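Local coordinates for protein putative alpha-galactosidase/melibiase (Bacteroides fragilis, PDB 4OGZ) that probably hydrolyses terminal, non-reducing alpha-D-galactose residues from alpha-D-galactosides, at residues R365-N368 with D369-Q373; K378-I381 with A382-Q385. One frame throughout, in Å; residues are numbered along the deposited sequence.

Overall arrangement
The two contacts come in series along the chain, on consecutive helices that follow strand 358-360, the eighth and last strand of the TIM barrel along the chain. Contact 1 lies where the loop after that strand enters helix 369-375, at the surface; contact 2 takes up helix 378-384 and its exit, a buried place. Their centres are about 18 Å apart and their nearest atoms about 7 Å apart, without touching. Both belong to the TIM-barrel part of the enzyme. Together they start and finish the helical connection between the last barrel strand and strand 393-397 of the C-terminal antiparallel sheet.

Contact 1 (R365-N368 with D369-Q373); sequences RQMN and DSTLQ
The side-chain oxygen OD1 of Asn368 faces the first turn of helix 369-375 and accepts three hydrogen bonds there. The backbone N of Thr371 donates at 2.8 Å to Asn368 OD1, almost in line with the C=O of the amide. The two hydroxyls approach from opposite faces of the amide, both well out of its plane: Ser370 OG at 2.6 Å from Asn368 OD1, and Thr371 OG1 at 2.9 Å from it. A chi1 of 59° sets CG between the backbone N and the carbonyl carbon and brings OD1 over the start of the helix, where the three donors hold it.

The backbone of Asn368 is satisfied as well. Its O accepts from Leu372 N (3.0 Å, N-H...O angle 173°), the first i to i+4 bond of the helix. Its N donates to a water at 3.0 Å, which in turn donates to Thr371 OG1, so that this hydroxyl both gives and receives.

On the apolar side, Met367, a selenomethionine, crosses Thr371 and Leu372 at about a right angle. Its CE meets Leu372 CD2 at 3.5 Å, and SE lies against the methyl CG2 of Thr371. Asn129, Met131 and Asn362 also touch the Met367 side chain.

Asn368 is thus a classical N-cap, its side chain taking up an amide N-H of the first turn, at the mouth of the helix that follows the last barrel strand.

Contact 2 (K378-I381 with A382-Q385); sequences KDLI and AINQ
With chi1 near -74°, Ile381 sets CG1 anti to its carbonyl carbon and CG2 anti to its backbone N; Gln385 has a similar chi1 of -61° and then bends at chi2. The two side chains consequently run alongside each other in the same direction, with Ile381 CG2 at 4.1 Å from Gln385 CG. That same CG also rests against Ile381 O. Leu380 and Ile383 meet more loosely, their CD2 and CD1 methyls 4.3 Å apart.

Four i to i+4 bonds run along the backbone, from Ala382 N to Lys378 O, Ile383 N to Asp379 O, Asn384 N to Leu380 O and Gln385 N to Ile381 O. The third is the straightest, at 169°, whereas the last, 2.8 Å between Gln385 N and Ile381 O, closes the helix where Gln385 departs from helical backbone angles.

At this end of the helix the carboxamides of two successive residues join: Gln385 NE2 donates to Asn384 OD1 at 2.8 Å, with that oxygen lying close to the amide plane of Gln385. The same NE2 also serves Pro100 O, its OE1 is hydrogen-bonded to Thr99 OG1, and Asn384 ND2 reaches Ser356 O. Leu380 and Ile381 pack on Phe348 of helix 341-353, and Ile383 on Val469 and Ile471 of strand 467-472.

Chemically, Leu380, Ile381 and Ile383 give the helix its packing faces, while Asp379 OD2 bonds Tyr443 OH of the C-terminal sheet. At the buried end both carboxamides have their polar atoms paired, which should restrict their rotation and ties the exit to the start of the barrel.

Contact 1 (R365-N368 with D369-Q373)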
ATOM      1  N   ARG A 365       3.301 -11.381 -11.936  1.00 25.40           N
ATOM      2  CA  ARG A 365       2.976 -12.027 -13.219  1.00 23.79           C
ATOM      3  C   ARG A 365       2.757 -13.530 -13.077  1.00 25.65           C
ATOM      4  O   ARG A 365       2.157 -14.146 -13.918  1.00 25.65           O
ATOM      5  CB  ARG A 365       4.055 -11.749 -14.256  1.00 23.03           C
ATOM      6  CG  ARG A 365       4.193 -10.274 -14.621  1.00 23.22           C
ATOM      7  CD  ARG A 365       5.456  -9.973 -15.411  1.00 25.55           C
ATOM      8  NE  ARG A 365       6.620 -10.604 -14.816  1.00 27.49           N
ATOM      9  CZ  ARG A 365       7.810 -10.676 -15.393  1.00 29.34           C
ATOM     10  NH1 ARG A 365       8.028 -10.137 -16.586  1.00 33.26           N
ATOM     11  NH2 ARG A 365       8.801 -11.286 -14.764  1.00 30.45           N
ATOM     12  N   GLN A 366       3.246 -14.122 -12.007  1.00 28.67           N
ATOM     13  CA  GLN A 366       3.094 -15.547 -11.818  1.00 32.15           C
ATOM     14  C   GLN A 366       3.162 -15.863 -10.354  1.00 31.82           C
ATOM     15  O   GLN A 366       4.174 -15.596  -9.707  1.00 53.33           O
ATOM     16  CB  GLN A 366       4.210 -16.267 -12.554  1.00 45.59           C
ATOM     17  CG  GLN A 366       4.497 -17.694 -12.096  1.00 66.31           C
ATOM     18  CD  GLN A 366       5.317 -18.457 -13.123  1.00 77.00           C
ATOM     19  OE1 GLN A 366       6.521 -18.243 -13.219  1.00 78.37           O
ATOM     20  NE2 GLN A 366       4.669 -19.320 -13.917  1.00 79.31           N
HETATM   21  N   MSE A 367       2.075 -16.400  -9.821  1.00 27.67           N
HETATM   22  CA  MSE A 367       1.950 -16.642  -8.392  1.00 25.04           C
HETATM   23  C   MSE A 367       1.401 -17.994  -8.118  1.00 26.08           C
HETATM   24  O   MSE A 367       0.540 -18.482  -8.836  1.00 25.13           O
HETATM   25  CB  MSE A 367       0.977 -15.577  -7.858  1.00 23.17           C
HETATM   26  CG  MSE A 367       1.744 -14.322  -7.516  1.00 22.19           C
HETATM   27 SE   MSE A 367       0.573 -12.974  -6.703  0.75 23.30          SE
HETATM   28  CE  MSE A 367      -0.539 -12.620  -8.282  1.00 22.61           C
ATOM     29  N   ASN A 368       1.862 -18.631  -7.054  1.00 29.52           N
ATOM     30  CA  ASN A 368       1.239 -19.902  -6.673  1.00 33.68           C
ATOM     31  C   ASN A 368      -0.024 -19.634  -5.847  1.00 33.43           C
ATOM     32  O   ASN A 368      -0.232 -18.520  -5.373  1.00 29.63           O
ATOM     33  CB  ASN A 368       2.228 -20.836  -5.964  1.00 35.06           C
ATOM     34  CG  ASN A 368       2.812 -20.244  -4.694  1.00 36.10           C
ATOM     35  OD1 ASN A 368       2.124 -19.575  -3.942  1.00 32.20           O
ATOM     36  ND2 ASN A 368       4.092 -20.520  -4.439  1.00 31.18           N
ATOM     37  N   ASP A 369      -0.861 -20.653  -5.713  1.00 34.27           N
ATOM     38  CA  ASP A 369      -2.141 -20.518  -5.022  1.00 36.70           C
ATOM     39  C   ASP A 369      -1.983 -20.053  -3.590  1.00 31.52           C
ATOM     40  O   ASP A 369      -2.813 -19.285  -3.109  1.00 28.22           O
ATOM     41  CB  ASP A 369      -2.890 -21.859  -4.998  1.00 44.82           C
ATOM     42  CG  ASP A 369      -3.211 -22.381  -6.388  1.00 46.86           C
ATOM     43  OD1 ASP A 369      -3.241 -21.585  -7.360  1.00 51.63           O
ATOM     44  OD2 ASP A 369      -3.446 -23.597  -6.498  1.00 44.30           O
ATOM     45  N   SER A 370      -0.949 -20.553  -2.908  1.00 31.29           N
ATOM     46  CA  SER A 370      -0.666 -20.186  -1.525  1.00 31.28           C
ATOM     47  C   SER A 370      -0.386 -18.683  -1.416  1.00 31.90           C
ATOM     48  O   SER A 370      -0.904 -18.034  -0.513  1.00 25.47           O
ATOM     49  CB  SER A 370       0.463 -21.034  -0.947  1.00 39.54           C
ATOM     50  OG  SER A 370       1.626 -20.902  -1.711  1.00 47.81           O
ATOM     51  N   THR A 371       0.360 -18.117  -2.359  1.00 27.36           N
ATOM     52  CA  THR A 371       0.569 -16.666  -2.395  1.00 27.22           C
ATOM     53  C   THR A 371      -0.723 -15.901  -2.710  1.00 23.29           C
ATOM     54  O   THR A 371      -1.057 -14.894  -2.058  1.00 20.60           O
ATOM     55  CB  THR A 371       1.618 -16.293  -3.446  1.00 29.13           C
ATOM     56  OG1 THR A 371       2.879 -16.871  -3.088  1.00 32.49           O
ATOM     57  CG2 THR A 371       1.763 -14.776  -3.559  1.00 31.49           C
ATOM     58  N   LEU A 372      -1.446 -16.372  -3.723  1.00 23.09           N
ATOM     59  CA  LEU A 372      -2.744 -15.777  -4.080  1.00 26.66           C
ATOM     60  C   LEU A 372      -3.743 -15.813  -2.929  1.00 23.17           C
ATOM     61  O   LEU A 372      -4.533 -14.896  -2.732  1.00 23.82           O
ATOM     62  CB  LEU A 372      -3.341 -16.518  -5.266  1.00 27.47           C
ATOM     63  CG  LEU A 372      -2.729 -16.296  -6.644  1.00 27.57           C
ATOM     64  CD1 LEU A 372      -3.271 -17.362  -7.600  1.00 28.52           C
ATOM     65  CD2 LEU A 372      -3.006 -14.882  -7.143  1.00 28.42           C
ATOM     66  N   GLN A 373      -3.698 -16.891  -2.173  1.00 24.00           N
ATOM     67  CA  GLN A 373      -4.549 -17.070  -1.023  1.00 26.21           C
ATOM     68  C   GLN A 373      -4.299 -15.990   0.009  1.00 26.68           C
ATOM     69  O   GLN A 373      -5.158 -15.739   0.830  1.00 20.92           O
ATOM     70  CB  GLN A 373      -4.277 -18.404  -0.348  1.00 29.07           C
ATOM     71  CG  GLN A 373      -5.196 -18.768   0.804  1.00 39.36           C
ATOM     72  CD  GLN A 373      -6.606 -19.131   0.363  1.00 49.35           C
ATOM     73  OE1 GLN A 373      -6.866 -19.382  -0.816  1.00 50.70           O
ATOM     74  NE2 GLN A 373      -7.527 -19.176   1.321  1.00 55.63           N
TER
HETATM   75  O   HOH W   1       4.061 -17.186  -5.616  1.00 24.63           O

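Contact 2 (K378-I381 with A382-Q385)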
ATOM      1  N   LYS A 378      -9.694 -10.733   0.661  1.00 17.91           N
ATOM      2  CA  LYS A 378     -10.543  -9.540   0.600  1.00 20.60           C
ATOM      3  C   LYS A 378     -10.846  -8.963   1.973  1.00 19.02           C
ATOM      4  O   LYS A 378     -11.073  -7.733   2.111  1.00 20.43           O
ATOM      5  CB  LYS A 378     -11.828  -9.963  -0.107  1.00 24.76           C
ATOM      6  CG  LYS A 378     -13.014  -9.034  -0.047  1.00 39.69           C
ATOM      7  CD  LYS A 378     -14.240  -9.798  -0.562  1.00 48.77           C
ATOM      8  CE  LYS A 378     -15.327  -8.880  -1.091  1.00 49.62           C
ATOM      9  NZ  LYS A 378     -15.834  -9.305  -2.429  1.00 56.46           N
ATOM     10  N   ASP A 379     -10.903  -9.834   2.984  1.00 17.70           N
ATOM     11  CA  ASP A 379     -11.326  -9.441   4.321  1.00 21.44           C
ATOM     12  C   ASP A 379     -10.198  -8.755   5.062  1.00 18.01           C
ATOM     13  O   ASP A 379     -10.407  -7.724   5.693  1.00 16.59           O
ATOM     14  CB  ASP A 379     -11.819 -10.648   5.131  1.00 23.85           C
ATOM     15  CG  ASP A 379     -13.094 -11.277   4.559  1.00 29.05           C
ATOM     16  OD1 ASP A 379     -13.908 -10.547   3.963  1.00 29.38           O
ATOM     17  OD2 ASP A 379     -13.263 -12.522   4.703  1.00 33.69           O
ATOM     18  N   LEU A 380      -8.986  -9.277   4.923  1.00 15.66           N
ATOM     19  CA  LEU A 380      -7.809  -8.592   5.456  1.00 15.13           C
ATOM     20  C   LEU A 380      -7.584  -7.227   4.805  1.00 14.54           C
ATOM     21  O   LEU A 380      -7.308  -6.238   5.509  1.00 11.66           O
ATOM     22  CB  LEU A 380      -6.532  -9.414   5.314  1.00 13.66           C
ATOM     23  CG  LEU A 380      -6.479 -10.615   6.232  1.00 14.25           C
ATOM     24  CD1 LEU A 380      -5.322 -11.535   5.790  1.00 13.64           C
ATOM     25  CD2 LEU A 380      -6.339 -10.187   7.684  1.00 14.73           C
ATOM     26  N   ILE A 381      -7.759  -7.182   3.495  1.00 14.60           N
ATOM     27  CA  ILE A 381      -7.620  -5.960   2.748  1.00 13.85           C
ATOM     28  C   ILE A 381      -8.667  -4.952   3.225  1.00 15.06           C
ATOM     29  O   ILE A 381      -8.364  -3.771   3.385  1.00 13.24           O
ATOM     30  CB  ILE A 381      -7.757  -6.232   1.244  1.00 15.46           C
ATOM     31  CG1 ILE A 381      -6.496  -6.922   0.738  1.00 14.86           C
ATOM     32  CG2 ILE A 381      -8.022  -4.929   0.449  1.00 15.85           C
ATOM     33  CD1 ILE A 381      -6.635  -7.509  -0.638  1.00 14.99           C
ATOM     34  N   ALA A 382      -9.887  -5.433   3.443  1.00 16.28           N
ATOM     35  CA  ALA A 382     -10.972  -4.609   3.950  1.00 15.02           C
ATOM     36  C   ALA A 382     -10.622  -3.993   5.307  1.00 16.08           C
ATOM     37  O   ALA A 382     -10.921  -2.849   5.560  1.00 11.76           O
ATOM     38  CB  ALA A 382     -12.231  -5.427   4.071  1.00 16.22           C
ATOM     39  N   ILE A 383      -9.919  -4.748   6.145  1.00 15.41           N
ATOM     40  CA  ILE A 383      -9.409  -4.230   7.399  1.00 16.58           C
ATOM     41  C   ILE A 383      -8.424  -3.090   7.113  1.00 15.46           C
ATOM     42  O   ILE A 383      -8.580  -1.969   7.624  1.00 12.24           O
ATOM     43  CB  ILE A 383      -8.742  -5.356   8.236  1.00 16.12           C
ATOM     44  CG1 ILE A 383      -9.818  -6.297   8.724  1.00 18.02           C
ATOM     45  CG2 ILE A 383      -7.995  -4.786   9.425  1.00 18.27           C
ATOM     46  CD1 ILE A 383      -9.313  -7.552   9.385  1.00 17.00           C
ATOM     47  N   ASN A 384      -7.441  -3.376   6.275  1.00 11.84           N
ATOM     48  CA  ASN A 384      -6.465  -2.380   5.881  1.00 12.16           C
ATOM     49  C   ASN A 384      -7.106  -1.085   5.368  1.00 12.89           C
ATOM     50  O   ASN A 384      -6.585  -0.015   5.670  1.00 14.20           O
ATOM     51  CB  ASN A 384      -5.501  -2.921   4.829  1.00 10.62           C
ATOM     52  CG  ASN A 384      -4.414  -1.910   4.401  1.00 10.12           C
ATOM     53  OD1 ASN A 384      -4.488  -1.334   3.302  1.00  9.96           O
ATOM     54  ND2 ASN A 384      -3.385  -1.744   5.215  1.00  8.72           N
ATOM     55  N   GLN A 385      -8.178  -1.204   4.580  1.00 12.66           N
ATOM     56  CA  GLN A 385      -8.809  -0.043   3.905  1.00 13.97           C
ATOM     57  C   GLN A 385      -9.962   0.587   4.679  1.00 17.09           C
ATOM     58  O   GLN A 385     -10.723   1.441   4.133  1.00 13.95           O
ATOM     59  CB  GLN A 385      -9.323  -0.461   2.535  1.00 15.80           C
ATOM     60  CG  GLN A 385      -8.212  -0.959   1.589  1.00 15.23           C
ATOM     61  CD  GLN A 385      -7.326   0.185   1.155  1.00 14.76           C
ATOM     62  OE1 GLN A 385      -7.723   1.045   0.351  1.00 13.70           O
ATOM     63  NE2 GLN A 385      -6.123   0.223   1.704  1.00 14.79           N
TER